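Long-range contacts in putative phthiocerol dimycocerosate transporter LppX (Mycobacterium tuberculosis, PDB 2BYO), which probably helps to carry phthiocerol dimycocerosates from the cell membrane to the outer membrane, using a hydrophobic cavity large enough for one such lipid molecule: residues H42-T47 with S59-V64; L55-A60 with G73-N78; P22-E27 with L131-T136. All blocks are in the same frame, centred on the assembly; numbering follows the deposited sequence.

Interaction 1 of 3, residues H42-T47 with S59-V64; sequences HVAVRT and SADVDV. With ZN (zinc ion), chain C.
His42 and Asp61 converge on one zinc ion. His42 supplies NE2 at 2.0 Å from the metal and Asp61 supplies OD2 at 2.0 Å, while two waters complete the ligands found around it. The imidazole and carboxylate planes are turned 42° apart, and OD2 lies at the edge of the ring. His42 holds CG opposite its backbone N (chi1 -179°), which swings the ring across the neighbouring strand until the carbonyl O of Val62 sits over one of its faces. Its second nitrogen, ND1, comes within 2.7 Å of Asp63 OD1, but this is no hydrogen bond: both atoms bind another zinc. The imidazole therefore bridges two metals, which would be expected to favour a ring without either N-H proton.

His42, Ala44, Arg46, Ser59, Asp61 and Asp63 share one face of a two-stranded antiparallel hairpin within the U-shaped half-barrel. Val43, Val45, Ala60 and Val62 occupy the other, buried face, where Val43 touches a bound docosahexaenoic acid. Four backbone bonds join the strands at the Val43-Val62 and Val45-Ala60 pairs, the former including Val43 N to Val62 O at 2.8 Å.

Asp61 uses its remaining oxygen for Arg46. The guanidinium approaches end-on, and both terminal nitrogens grip one atom: Arg46 NH2 lies 2.8 Å from Asp61 OD1 along the syn lone pair, and Arg46 NH1 lies 2.9 Å from it, above the carboxylate plane. The two planes stand 59° apart. A bend at chi2 carries the guanidinium across toward strand 57-65, over the gap between the strands, where Arg46 NH1 also bonds Val45 O at 3.0 Å. That carbonyl accepts Ala60 N on the opposite face of its plane.

Interaction 2 of 3, residues L55-A60 with G73-N78; sequences LGITSA and GVCTYN
Ser59 O accepts Thr76 N at 2.9 Å, the shortest hydrogen bond between the two segments, although the donor stands well above the carbonyl plane. In return, Thr76 O receives Thr58 N at 3.0 Å, and Ile57 CA adds a CA-H...O contact to the same oxygen. Two successive residues, Thr58 and Ser59, thus share the single partner Thr76, while the flanking pairs are Ile57 with Tyr77 and Ala60 with Cys75. Thr58 absorbs the extra residue with a psi of -8°, far from an extended strand. Its OG1 meets the CG2 methyl of Thr76 at 3.4 Å, the two side chains crossing at a slant.

Ile57, Ala60, Cys75 and Tyr77 share one face, where the side-chain contacts are mainly apolar. Cys75 carries SG between its backbone N and carbonyl carbon (chi1 72°), which directs the sulfur toward Ile57 CD1 at 4.1 Å. The CB of Cys75 lies 4.0 Å from Ala60 CB, and Ile57 CG2 also packs on it. Phe85 of strand 83-88 touches both Ile57 and Cys75, and the isoleucine side chain comes near a bound alpha-linolenic acid.

At the open end, Asn78 N donates to Gly56 O in a nearly straight bond (172°) of 3.1 Å. Tyr77 lays its ring beside the loop residues Leu55 and Gly56, edge-on to Leu55 O, with CE1 3.5 Å from that oxygen; the amide carbon CG of Asn78 rests over the rim of one ring face. Such a two-against-one pairing, inserted between regular antiparallel pairs, defines a beta bulge, here in the hairpin of strands 57-65 and 70-77 in the half-barrel.

Interaction 3 of 3, residues P22-E27 with L131-T136; sequences PALLAE and LQAQGT
Leu24 points at the strand with CD1 leading, against Leu131 CB and the backbone from Leu131 O to Ala133 N. Leu24 CD1 lies 3.7 Å from Leu131 O and 3.9 Å from Leu131 CB, while Leu24 CD2 reaches Ala133 CB at 3.9 Å. With CG opposite the carbonyl carbon (chi1 -57°) and chi2 extended, the leucine turns CD1 in toward the strand and leaves CD2 to the alanine methyl.

Leu131 answers from the strand side with the same kind of conformation: CG is again opposite the carbonyl carbon and chi2 is extended. Leu131 CD1 sits against Leu24 CB and Leu25, 3.7 Å from Leu25 CG, and the side chains of Leu25 and Leu131 cross at about a right angle. Leu25 is less regular, for its chi1 of -115° nearly eclipses CG with the alpha hydrogen, which suggests either local strain or an imperfectly defined side chain. Leu125 touches it from a loop. No hydrogen bond joins the segments, so the join is wholly van der Waals.

The short axes cross at 75°. The arrangement is that of an alpha helix laid across the outermost strand, 129-139, of the antiparallel half-barrel, with Leu131 pointing to the helix and approaching the bound docosahexaenoic acid.

How the interactions relate
Interactions 1 and 2 share strand 57-65, with Ser59 and Ala60 in both, so they bind three consecutive strands of one antiparallel sheet. Thr47 OG1 to Thr58 O, at 2.7 Å, and Asp61 N to Val74 O are probable hydrogen bonds between them. Both are partly buried and rest on backbone hydrogen bonding, but interaction 1 adds metal ligands and a salt bridge, whereas interaction 2 adds an irregular pairing and apolar contacts. Interaction 3 is a surface contact on the opposite side of the chain's centre, its centre about 25 Å from that of interaction 1. There a helix meets the sheet's outermost strand through leucine and alanine side chains against one another and the backbone, with no hydrogen bond.

Interaction 1 of 3, residues H42-T47 with S59-V64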
# COMPACT_ATOMS: atom_id res chain seq x y z
N HIS A 42 -6.40 7.58 5.12
CA HIS A 42 -6.47 6.41 6.00
C HIS A 42 -6.15 5.21 5.14
O HIS A 42 -6.64 5.11 4.00
CB HIS A 42 -7.87 6.31 6.62
CG HIS A 42 -8.03 5.15 7.56
ND1 HIS A 42 -7.86 5.27 8.93
CD2 HIS A 42 -8.40 3.87 7.34
CE1 HIS A 42 -8.10 4.10 9.50
NE2 HIS A 42 -8.41 3.23 8.55
N VAL A 43 -5.28 4.33 5.64
CA VAL A 43 -4.90 3.11 4.94
C VAL A 43 -5.22 1.87 5.79
O VAL A 43 -4.90 1.80 6.99
CB VAL A 43 -3.40 3.09 4.57
CG1 VAL A 43 -3.00 1.74 4.05
CG2 VAL A 43 -3.11 4.13 3.50
N ALA A 44 -5.88 0.91 5.13
CA ALA A 44 -6.16 -0.39 5.70
C ALA A 44 -5.38 -1.44 4.91
O ALA A 44 -5.58 -1.62 3.70
CB ALA A 44 -7.64 -0.68 5.64
N VAL A 45 -4.48 -2.11 5.60
CA VAL A 45 -3.71 -3.20 5.02
C VAL A 45 -4.26 -4.53 5.52
O VAL A 45 -4.45 -4.72 6.72
CB VAL A 45 -2.21 -3.09 5.38
CG1 VAL A 45 -1.43 -4.26 4.79
CG2 VAL A 45 -1.64 -1.75 4.90
N ARG A 46 -4.54 -5.44 4.60
CA ARG A 46 -4.96 -6.79 4.94
C ARG A 46 -4.07 -7.74 4.15
O ARG A 46 -3.55 -7.38 3.09
CB ARG A 46 -6.43 -7.02 4.56
CG ARG A 46 -7.43 -6.09 5.27
CD ARG A 46 -7.58 -6.39 6.76
NE ARG A 46 -8.52 -5.47 7.40
CZ ARG A 46 -8.23 -4.26 7.90
NH1 ARG A 46 -6.99 -3.78 7.89
NH2 ARG A 46 -9.19 -3.53 8.44
N THR A 47 -3.90 -8.95 4.68
CA THR A 47 -3.15 -9.99 4.00
C THR A 47 -3.90 -11.31 4.08
O THR A 47 -4.72 -11.50 4.97
CB THR A 47 -1.73 -10.19 4.62
OG1 THR A 47 -1.83 -10.54 6.00
CG2 THR A 47 -0.89 -8.93 4.49
N SER A 59 -1.81 -7.12 9.37
CA SER A 59 -2.97 -6.26 9.19
C SER A 59 -2.66 -4.89 9.77
O SER A 59 -1.90 -4.79 10.73
CB SER A 59 -4.20 -6.87 9.88
OG SER A 59 -5.36 -6.11 9.65
N ALA A 60 -3.22 -3.83 9.19
CA ALA A 60 -3.13 -2.50 9.81
C ALA A 60 -4.24 -1.59 9.35
O ALA A 60 -4.74 -1.72 8.23
CB ALA A 60 -1.77 -1.86 9.52
N ASP A 61 -4.63 -0.67 10.23
CA ASP A 61 -5.46 0.47 9.91
C ASP A 61 -4.74 1.68 10.46
O ASP A 61 -4.56 1.79 11.69
CB ASP A 61 -6.85 0.35 10.51
CG ASP A 61 -7.72 -0.61 9.75
OD1 ASP A 61 -7.55 -1.83 9.94
OD2 ASP A 61 -8.55 -0.15 8.94
N VAL A 62 -4.35 2.57 9.56
CA VAL A 62 -3.39 3.62 9.87
C VAL A 62 -3.80 4.97 9.26
O VAL A 62 -4.14 5.04 8.08
CB VAL A 62 -1.98 3.20 9.37
CG1 VAL A 62 -0.92 4.23 9.74
CG2 VAL A 62 -1.58 1.86 9.98
N ASP A 63 -3.76 6.02 10.06
CA ASP A 63 -3.90 7.38 9.57
C ASP A 63 -2.54 7.91 9.17
O ASP A 63 -1.58 7.75 9.92
CB ASP A 63 -4.50 8.28 10.65
CG ASP A 63 -5.97 8.03 10.87
OD1 ASP A 63 -6.64 7.48 9.98
OD2 ASP A 63 -6.47 8.39 11.95
N VAL A 64 -2.45 8.52 7.99
CA VAL A 64 -1.18 8.96 7.43
C VAL A 64 -1.25 10.45 7.11
O VAL A 64 -2.20 10.91 6.48
CB VAL A 64 -0.83 8.19 6.13
CG1 VAL A 64 0.51 8.69 5.56
CG2 VAL A 64 -0.76 6.70 6.39
ZN ZN C . -9.47 1.67 9.08
O HOH W 1 -11.25 1.55 7.69
O HOH W 2 -10.22 1.92 11.37

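Interaction 2 of 3, residues L55-A60 with G73-N78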
# COMPACT_ATOMS: atom_id res chain seq x y z
N LEU A 55 7.64 -6.69 8.04
CA LEU A 55 8.24 -6.62 9.38
C LEU A 55 7.43 -7.35 10.45
O LEU A 55 7.51 -7.01 11.64
CB LEU A 55 8.46 -5.15 9.79
CG LEU A 55 9.17 -4.24 8.79
CD1 LEU A 55 9.21 -2.81 9.32
CD2 LEU A 55 10.56 -4.74 8.51
N GLY A 56 6.67 -8.37 10.04
CA GLY A 56 5.84 -9.16 10.96
C GLY A 56 4.41 -8.66 11.14
O GLY A 56 3.62 -9.26 11.88
N ILE A 57 4.08 -7.55 10.47
CA ILE A 57 2.73 -7.03 10.46
C ILE A 57 1.92 -7.73 9.36
O ILE A 57 2.42 -7.92 8.25
CB ILE A 57 2.71 -5.51 10.21
CG1 ILE A 57 3.41 -4.79 11.37
CG2 ILE A 57 1.26 -5.00 10.03
CD1 ILE A 57 3.53 -3.30 11.17
N THR A 58 0.69 -8.14 9.69
CA THR A 58 -0.20 -8.86 8.77
C THR A 58 -1.55 -8.16 8.57
O THR A 58 -2.34 -8.54 7.70
CB THR A 58 -0.45 -10.31 9.24
OG1 THR A 58 -0.99 -10.30 10.57
CG2 THR A 58 0.84 -11.12 9.25
N SER A 59 -1.81 -7.12 9.37
CA SER A 59 -2.97 -6.26 9.19
C SER A 59 -2.66 -4.89 9.77
O SER A 59 -1.90 -4.79 10.73
CB SER A 59 -4.20 -6.87 9.88
OG SER A 59 -5.36 -6.11 9.65
N ALA A 60 -3.22 -3.83 9.19
CA ALA A 60 -3.13 -2.50 9.81
C ALA A 60 -4.24 -1.59 9.35
O ALA A 60 -4.74 -1.72 8.23
CB ALA A 60 -1.77 -1.86 9.52
N GLY A 73 -1.77 4.42 14.09
CA GLY A 73 -2.91 3.54 13.99
C GLY A 73 -2.73 2.27 14.80
O GLY A 73 -2.10 2.28 15.86
N VAL A 74 -3.27 1.18 14.27
CA VAL A 74 -3.30 -0.10 14.97
C VAL A 74 -2.93 -1.18 13.96
O VAL A 74 -3.14 -1.01 12.76
CB VAL A 74 -4.69 -0.34 15.61
CG1 VAL A 74 -5.77 -0.53 14.56
CG2 VAL A 74 -4.66 -1.50 16.55
N CYS A 75 -2.34 -2.27 14.45
CA CYS A 75 -1.91 -3.35 13.58
C CYS A 75 -2.00 -4.70 14.26
O CYS A 75 -2.22 -4.80 15.47
CB CYS A 75 -0.48 -3.11 13.08
SG CYS A 75 0.83 -3.31 14.28
N THR A 76 -1.87 -5.74 13.45
CA THR A 76 -1.69 -7.09 13.94
C THR A 76 -0.22 -7.40 13.69
O THR A 76 0.23 -7.37 12.54
CB THR A 76 -2.61 -8.08 13.19
OG1 THR A 76 -3.98 -7.76 13.46
CG2 THR A 76 -2.34 -9.52 13.63
N TYR A 77 0.51 -7.67 14.77
CA TYR A 77 1.94 -7.90 14.75
C TYR A 77 2.26 -9.22 15.47
O TYR A 77 1.90 -9.39 16.63
CB TYR A 77 2.68 -6.74 15.44
CG TYR A 77 4.14 -7.05 15.70
CD1 TYR A 77 5.07 -7.02 14.67
CD2 TYR A 77 4.59 -7.37 16.98
CE1 TYR A 77 6.40 -7.32 14.90
CE2 TYR A 77 5.93 -7.67 17.21
CZ TYR A 77 6.82 -7.64 16.16
OH TYR A 77 8.14 -7.93 16.38
N ASN A 78 2.92 -10.13 14.76
CA ASN A 78 3.22 -11.46 15.27
C ASN A 78 1.99 -12.14 15.88
O ASN A 78 2.07 -12.79 16.92
CB ASN A 78 4.38 -11.40 16.27
CG ASN A 78 5.73 -11.15 15.58
OD1 ASN A 78 5.82 -11.08 14.35
ND2 ASN A 78 6.78 -11.04 16.38

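Interaction 3 of 3, residues P22-E27 with L131-T136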
# COMPACT_ATOMS: atom_id res chain seq x y z
N PRO A 22 -1.22 1.81 -23.40
CA PRO A 22 -1.06 3.23 -23.05
C PRO A 22 -2.26 3.88 -22.35
O PRO A 22 -2.06 4.71 -21.47
CB PRO A 22 -0.81 3.89 -24.40
CG PRO A 22 -0.14 2.84 -25.19
CD PRO A 22 -0.84 1.57 -24.80
N ALA A 23 -3.47 3.49 -22.73
CA ALA A 23 -4.67 4.08 -22.12
C ALA A 23 -4.82 3.59 -20.68
O ALA A 23 -5.07 4.39 -19.77
CB ALA A 23 -5.91 3.75 -22.95
N LEU A 24 -4.60 2.30 -20.44
CA LEU A 24 -4.69 1.76 -19.08
C LEU A 24 -3.55 2.25 -18.19
O LEU A 24 -3.74 2.50 -17.01
CB LEU A 24 -4.72 0.24 -19.09
CG LEU A 24 -5.86 -0.35 -19.91
CD1 LEU A 24 -5.82 -1.86 -19.81
CD2 LEU A 24 -7.19 0.20 -19.44
N LEU A 25 -2.36 2.39 -18.76
CA LEU A 25 -1.25 2.96 -18.02
C LEU A 25 -1.53 4.41 -17.62
O LEU A 25 -1.18 4.83 -16.52
CB LEU A 25 0.05 2.90 -18.85
CG LEU A 25 1.17 2.01 -18.31
CD1 LEU A 25 2.46 2.40 -19.01
CD2 LEU A 25 1.33 2.12 -16.79
N ALA A 26 -2.14 5.16 -18.53
CA ALA A 26 -2.47 6.55 -18.29
C ALA A 26 -3.43 6.66 -17.11
O ALA A 26 -3.26 7.53 -16.25
CB ALA A 26 -3.07 7.18 -19.53
N GLU A 27 -4.43 5.78 -17.07
CA GLU A 27 -5.41 5.78 -16.00
C GLU A 27 -4.76 5.44 -14.66
O GLU A 27 -5.10 6.04 -13.65
CB GLU A 27 -6.56 4.82 -16.31
CG GLU A 27 -7.70 4.81 -15.29
CD GLU A 27 -8.47 6.12 -15.22
OE1 GLU A 27 -9.46 6.19 -14.45
OE2 GLU A 27 -8.12 7.08 -15.93
N LEU A 131 -1.57 -5.37 -18.88
CA LEU A 131 -2.62 -4.57 -18.27
C LEU A 131 -3.96 -4.99 -18.86
O LEU A 131 -4.09 -5.09 -20.06
CB LEU A 131 -2.38 -3.07 -18.50
CG LEU A 131 -1.22 -2.45 -17.71
CD1 LEU A 131 -1.07 -0.97 -18.05
CD2 LEU A 131 -1.42 -2.62 -16.21
N GLN A 132 -4.94 -5.26 -18.00
CA GLN A 132 -6.27 -5.66 -18.45
C GLN A 132 -7.33 -4.89 -17.67
O GLN A 132 -7.29 -4.85 -16.43
CB GLN A 132 -6.49 -7.17 -18.26
CG GLN A 132 -5.79 -8.07 -19.26
CD GLN A 132 -5.89 -9.56 -18.90
OE1 GLN A 132 -6.95 -10.03 -18.44
NE2 GLN A 132 -4.81 -10.29 -19.11
N ALA A 133 -8.26 -4.29 -18.40
CA ALA A 133 -9.37 -3.59 -17.80
C ALA A 133 -10.48 -4.60 -17.52
O ALA A 133 -11.12 -5.09 -18.45
CB ALA A 133 -9.86 -2.50 -18.75
N GLN A 134 -10.71 -4.90 -16.25
CA GLN A 134 -11.64 -5.97 -15.87
C GLN A 134 -13.05 -5.46 -15.63
O GLN A 134 -13.94 -6.24 -15.28
CB GLN A 134 -11.15 -6.68 -14.61
CG GLN A 134 -9.75 -7.24 -14.68
CD GLN A 134 -9.63 -8.47 -15.55
OE1 GLN A 134 -8.54 -9.05 -15.68
NE2 GLN A 134 -10.73 -8.89 -16.15
N GLY A 135 -13.27 -4.18 -15.82
CA GLY A 135 -14.60 -3.61 -15.63
C GLY A 135 -14.75 -2.91 -14.30
O GLY A 135 -13.76 -2.55 -13.65
N THR A 136 -16.00 -2.73 -13.90
CA THR A 136 -16.35 -1.89 -12.77
C THR A 136 -16.70 -2.76 -11.57
O THR A 136 -17.39 -3.76 -11.69
CB THR A 136 -17.52 -0.96 -13.13
OG1 THR A 136 -17.11 -0.05 -14.16
CG2 THR A 136 -17.98 -0.16 -11.92